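Local coordinates for phage-related protein (Bordetella bronchiseptica RB50, PDB 3BJQ) that probably serves as a major capsid protein of a bacteriophage or prophage, many copies of it building the shell that would enclose the viral DNA, at residues E[158-161]-E[162-166]; E[258-262]-E[263-267]. All blocks are in the same frame, centred on the assembly; numbering follows the deposited sequence.

Contact 1 (E[158-161]-E[162-166])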
# COMPACT_ATOMS: atom_id res chain seq x y z
N PRO E 158 40.28 -9.19 -44.02
CA PRO E 158 39.68 -9.17 -42.70
C PRO E 158 38.81 -10.40 -42.38
O PRO E 158 38.88 -10.94 -41.30
CB PRO E 158 38.81 -7.90 -42.74
CG PRO E 158 39.51 -7.00 -43.66
CD PRO E 158 40.13 -7.90 -44.71
N THR E 159 37.98 -10.82 -43.33
CA THR E 159 37.10 -11.97 -43.12
C THR E 159 37.89 -13.22 -42.76
O THR E 159 37.54 -13.95 -41.84
CB THR E 159 36.22 -12.22 -44.33
OG1 THR E 159 35.38 -11.07 -44.54
CG2 THR E 159 35.38 -13.47 -44.15
N LYS E 160 38.96 -13.47 -43.50
CA LYS E 160 39.83 -14.60 -43.25
C LYS E 160 40.52 -14.52 -41.89
O LYS E 160 40.67 -15.52 -41.20
CB LYS E 160 40.87 -14.69 -44.38
CG LYS E 160 41.97 -15.74 -44.22
CD LYS E 160 41.44 -17.16 -44.32
CE LYS E 160 42.58 -18.19 -44.22
NZ LYS E 160 43.54 -18.10 -45.37
N ASP E 161 40.98 -13.33 -41.52
CA ASP E 161 41.62 -13.15 -40.20
C ASP E 161 40.64 -13.46 -39.06
O ASP E 161 40.99 -14.11 -38.09
CB ASP E 161 42.16 -11.72 -40.04
CG ASP E 161 43.24 -11.37 -41.06
OD1 ASP E 161 44.01 -12.25 -41.46
OD2 ASP E 161 43.31 -10.19 -41.44
N VAL E 162 39.42 -12.97 -39.21
CA VAL E 162 38.37 -13.16 -38.24
C VAL E 162 37.87 -14.62 -38.19
O VAL E 162 37.63 -15.15 -37.09
CB VAL E 162 37.21 -12.18 -38.50
CG1 VAL E 162 36.03 -12.50 -37.59
CG2 VAL E 162 37.71 -10.74 -38.24
N GLU E 163 37.74 -15.29 -39.34
CA GLU E 163 37.36 -16.72 -39.33
C GLU E 163 38.46 -17.58 -38.69
O GLU E 163 38.16 -18.55 -37.98
CB GLU E 163 37.03 -17.27 -40.72
CG GLU E 163 35.76 -16.68 -41.38
CD GLU E 163 34.48 -16.84 -40.55
OE1 GLU E 163 34.45 -17.66 -39.60
OE2 GLU E 163 33.50 -16.13 -40.87
N THR E 164 39.72 -17.22 -38.92
CA THR E 164 40.84 -17.91 -38.28
C THR E 164 40.78 -17.75 -36.75
O THR E 164 41.06 -18.68 -36.01
CB THR E 164 42.19 -17.40 -38.82
OG1 THR E 164 42.30 -17.75 -40.20
CG2 THR E 164 43.38 -17.99 -38.07
N ALA E 165 40.39 -16.56 -36.31
CA ALA E 165 40.23 -16.26 -34.86
C ALA E 165 39.08 -17.07 -34.26
O ALA E 165 39.20 -17.67 -33.19
CB ALA E 165 40.00 -14.76 -34.65
N LYS E 166 37.96 -17.10 -34.97
CA LYS E 166 36.80 -17.84 -34.52
C LYS E 166 37.13 -19.32 -34.33
O LYS E 166 36.79 -19.92 -33.32
CB LYS E 166 35.66 -17.67 -35.51
CG LYS E 166 35.02 -16.28 -35.48
CD LYS E 166 34.07 -16.07 -36.63
CE LYS E 166 32.88 -17.04 -36.64
NZ LYS E 166 32.26 -17.12 -38.01
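Thr164 and Lys160 meet one turn apart in the opening turns of the alpha-helix 158-173, where Thr164 OG1 donates to Lys160 O at 2.9 Å. The torsion explains the bond: OG1 stands beside the backbone N and anti to the carbonyl carbon (chi1 -66°), which swings the hydroxyl back toward the preceding turn. Thr164 N reaches Lys160 O as well, at 3.0 Å, and the two donors come from opposite faces of the carbonyl plane, tilted 28° for OG1 and 31° for N. One oxygen is thus gripped twice. The Lys160 chain, bent at chi2 and chi4, brings CE to 4.1 Å from Thr164 OG1, crossing the threonine obliquely.

Val162 N donates to Pro158 O at 3.0 Å, and Val162 CG2, placed beside its own N, comes within 3.3 Å of Pro158 O. Pro158 and Val162, on the buried side of helix 158-173, pack on Trp217 of helix 210-217; helix 158-173 belongs to the region related to phage major capsid protein E. The polar ends of Thr159 and Asp161 turn to the indole nitrogens of Trp217 and Trp151, respectively.

Glu163 CG lies 3.3 Å from Thr159 O. Beyond it the chain bends at chi2. Lys166 NZ bonds to Trp217 O, and Glu163 OE1 offers its syn lone pair to Lys166 NZ at 2.8 Å, a salt bridge.

Contact 2 (E[258-262]-E[263-267])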
# COMPACT_ATOMS: atom_id res chain seq x y z
N VAL E 258 32.93 -14.88 -11.01
CA VAL E 258 34.35 -15.16 -11.26
C VAL E 258 34.68 -16.67 -11.41
O VAL E 258 35.76 -17.03 -11.86
CB VAL E 258 35.29 -14.53 -10.17
CG1 VAL E 258 35.08 -13.04 -10.10
CG2 VAL E 258 35.09 -15.19 -8.78
N GLU E 259 33.73 -17.53 -11.02
CA GLU E 259 33.91 -18.97 -11.02
C GLU E 259 33.49 -19.64 -12.34
O GLU E 259 33.76 -20.81 -12.56
CB GLU E 259 33.11 -19.56 -9.87
CG GLU E 259 33.48 -18.99 -8.49
CD GLU E 259 32.69 -19.64 -7.36
OE1 GLU E 259 31.72 -19.02 -6.88
OE2 GLU E 259 33.03 -20.78 -6.95
N GLU E 260 32.80 -18.89 -13.19
CA GLU E 260 32.27 -19.43 -14.43
C GLU E 260 33.24 -19.16 -15.58
O GLU E 260 33.70 -18.01 -15.73
CB GLU E 260 30.91 -18.81 -14.72
CG GLU E 260 30.38 -19.15 -16.08
CD GLU E 260 28.98 -18.62 -16.30
OE1 GLU E 260 28.66 -17.54 -15.75
OE2 GLU E 260 28.22 -19.30 -17.02
N PRO E 261 33.63 -20.22 -16.33
CA PRO E 261 34.51 -20.06 -17.49
C PRO E 261 34.12 -18.95 -18.45
O PRO E 261 33.00 -18.92 -19.00
CB PRO E 261 34.51 -21.45 -18.11
CG PRO E 261 34.34 -22.35 -17.00
CD PRO E 261 33.40 -21.64 -16.04
N SER E 262 35.08 -18.05 -18.65
CA SER E 262 34.96 -16.91 -19.52
C SER E 262 36.35 -16.33 -19.77
O SER E 262 37.29 -16.67 -19.05
CB SER E 262 34.06 -15.84 -18.86
OG SER E 262 33.54 -14.94 -19.82
N PHE E 263 36.48 -15.48 -20.79
CA PHE E 263 37.76 -14.82 -21.08
C PHE E 263 38.28 -14.00 -19.91
O PHE E 263 39.47 -14.02 -19.58
CB PHE E 263 37.64 -13.91 -22.31
CG PHE E 263 38.83 -12.99 -22.49
CD1 PHE E 263 39.99 -13.45 -23.07
CD2 PHE E 263 38.77 -11.66 -22.09
CE1 PHE E 263 41.09 -12.63 -23.20
CE2 PHE E 263 39.85 -10.84 -22.24
CZ PHE E 263 41.01 -11.32 -22.79
N GLY E 264 37.41 -13.22 -19.29
CA GLY E 264 37.85 -12.33 -18.20
C GLY E 264 36.73 -11.74 -17.38
O GLY E 264 35.56 -11.87 -17.71
N TYR E 265 37.12 -11.08 -16.29
CA TYR E 265 36.19 -10.46 -15.36
C TYR E 265 36.82 -9.22 -14.78
O TYR E 265 38.04 -9.12 -14.71
CB TYR E 265 35.90 -11.41 -14.18
CG TYR E 265 35.04 -12.57 -14.57
CD1 TYR E 265 33.68 -12.38 -14.83
CD2 TYR E 265 35.58 -13.85 -14.74
CE1 TYR E 265 32.88 -13.46 -15.25
CE2 TYR E 265 34.78 -14.94 -15.15
CZ TYR E 265 33.44 -14.73 -15.40
OH TYR E 265 32.64 -15.78 -15.81
N THR E 266 35.98 -8.29 -14.37
CA THR E 266 36.41 -7.18 -13.52
C THR E 266 36.13 -7.66 -12.08
O THR E 266 34.99 -7.76 -11.64
CB THR E 266 35.71 -5.82 -13.89
OG1 THR E 266 36.12 -5.38 -15.21
CG2 THR E 266 36.03 -4.74 -12.89
N TYR E 267 37.19 -8.06 -11.38
CA TYR E 267 37.09 -8.47 -9.97
C TYR E 267 36.73 -7.21 -9.21
O TYR E 267 37.50 -6.24 -9.23
CB TYR E 267 38.44 -9.06 -9.49
CG TYR E 267 38.67 -10.52 -9.84
CD1 TYR E 267 38.12 -11.09 -10.99
CD2 TYR E 267 39.45 -11.32 -9.05
CE1 TYR E 267 38.31 -12.42 -11.31
CE2 TYR E 267 39.67 -12.67 -9.38
CZ TYR E 267 39.08 -13.21 -10.50
OH TYR E 267 39.29 -14.53 -10.82
O HOH W 1 37.91 -15.79 -12.75
O HOH W 2 29.91 -15.27 -15.42
O HOH W 3 33.01 -12.94 -18.39
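The Tyr265 ring carries Val258 CA over one face, a CH-pi contact with CA 4.0 Å from the ring centroid and 17° off the normal, displaced toward the rim. At its edge, in the ring plane, lies Glu260 O. The Tyr267 ring has Tyr265 CB and a water at its edge, while Val258 CG1 approaches its CE1 to 3.5 Å; the valine and tyrosine side chains cross at about a right angle.

Tyr265 OH donates to Glu260 O over a very short 2.5 Å. With CG beside the backbone N (chi1 -72°), the Tyr265 ring runs back toward loop 258-262. A tyrosine near the start of a strand, bonded through its hydroxyl to the backbone carbonyl five residues earlier, is a tyrosine corner; here it ties loop 258-262 to strand 264-269, whose Tyr265 pairs through its backbone with Ala298 of antiparallel strand 286-299. Ser262 CB also sits 3.4 Å from Tyr265 OH.

Waters complete the polar links. One donates to Tyr265 OH at 2.8 Å and also to Glu260 OE1, so the hydroxyl both gives and receives; the carboxylate, its plane 20° from that of the ring, is held further by Tyr58 and Asn253. Another accepts from Tyr267 OH at 2.7 Å and donates to Val258 O at 2.6 Å, while Leu48 N bonds to the same hydroxyl. Ser262 OG, bonded to Ser251 N, shares a third water that donates to Gly264 O at 2.8 Å. On the loop side, Val258 also packs against Leu95 of a neighbouring subunit.

Overall arrangement
Contact 1 and contact 2 share no helix or strand; their centres are 24 Å apart and their nearest atoms about 11 Å apart. Contact 1 stays within helix 158-173, which packs on strands 245-248 and 305-309 of one mixed sheet. About 21 Å from the chain centre, it is only partly buried: its bonds repeat along the backbone, with a threonine hydroxyl and a salt bridge added. Contact 2, about 11 Å from the centre, is buried and joins a loop to strand 264-269 of another sheet. There, lacking helical repetition, a tyrosine hydroxyl bonded to a loop carbonyl, aromatic packing and bridging waters do the linking. Contact 2 alone meets a second subunit.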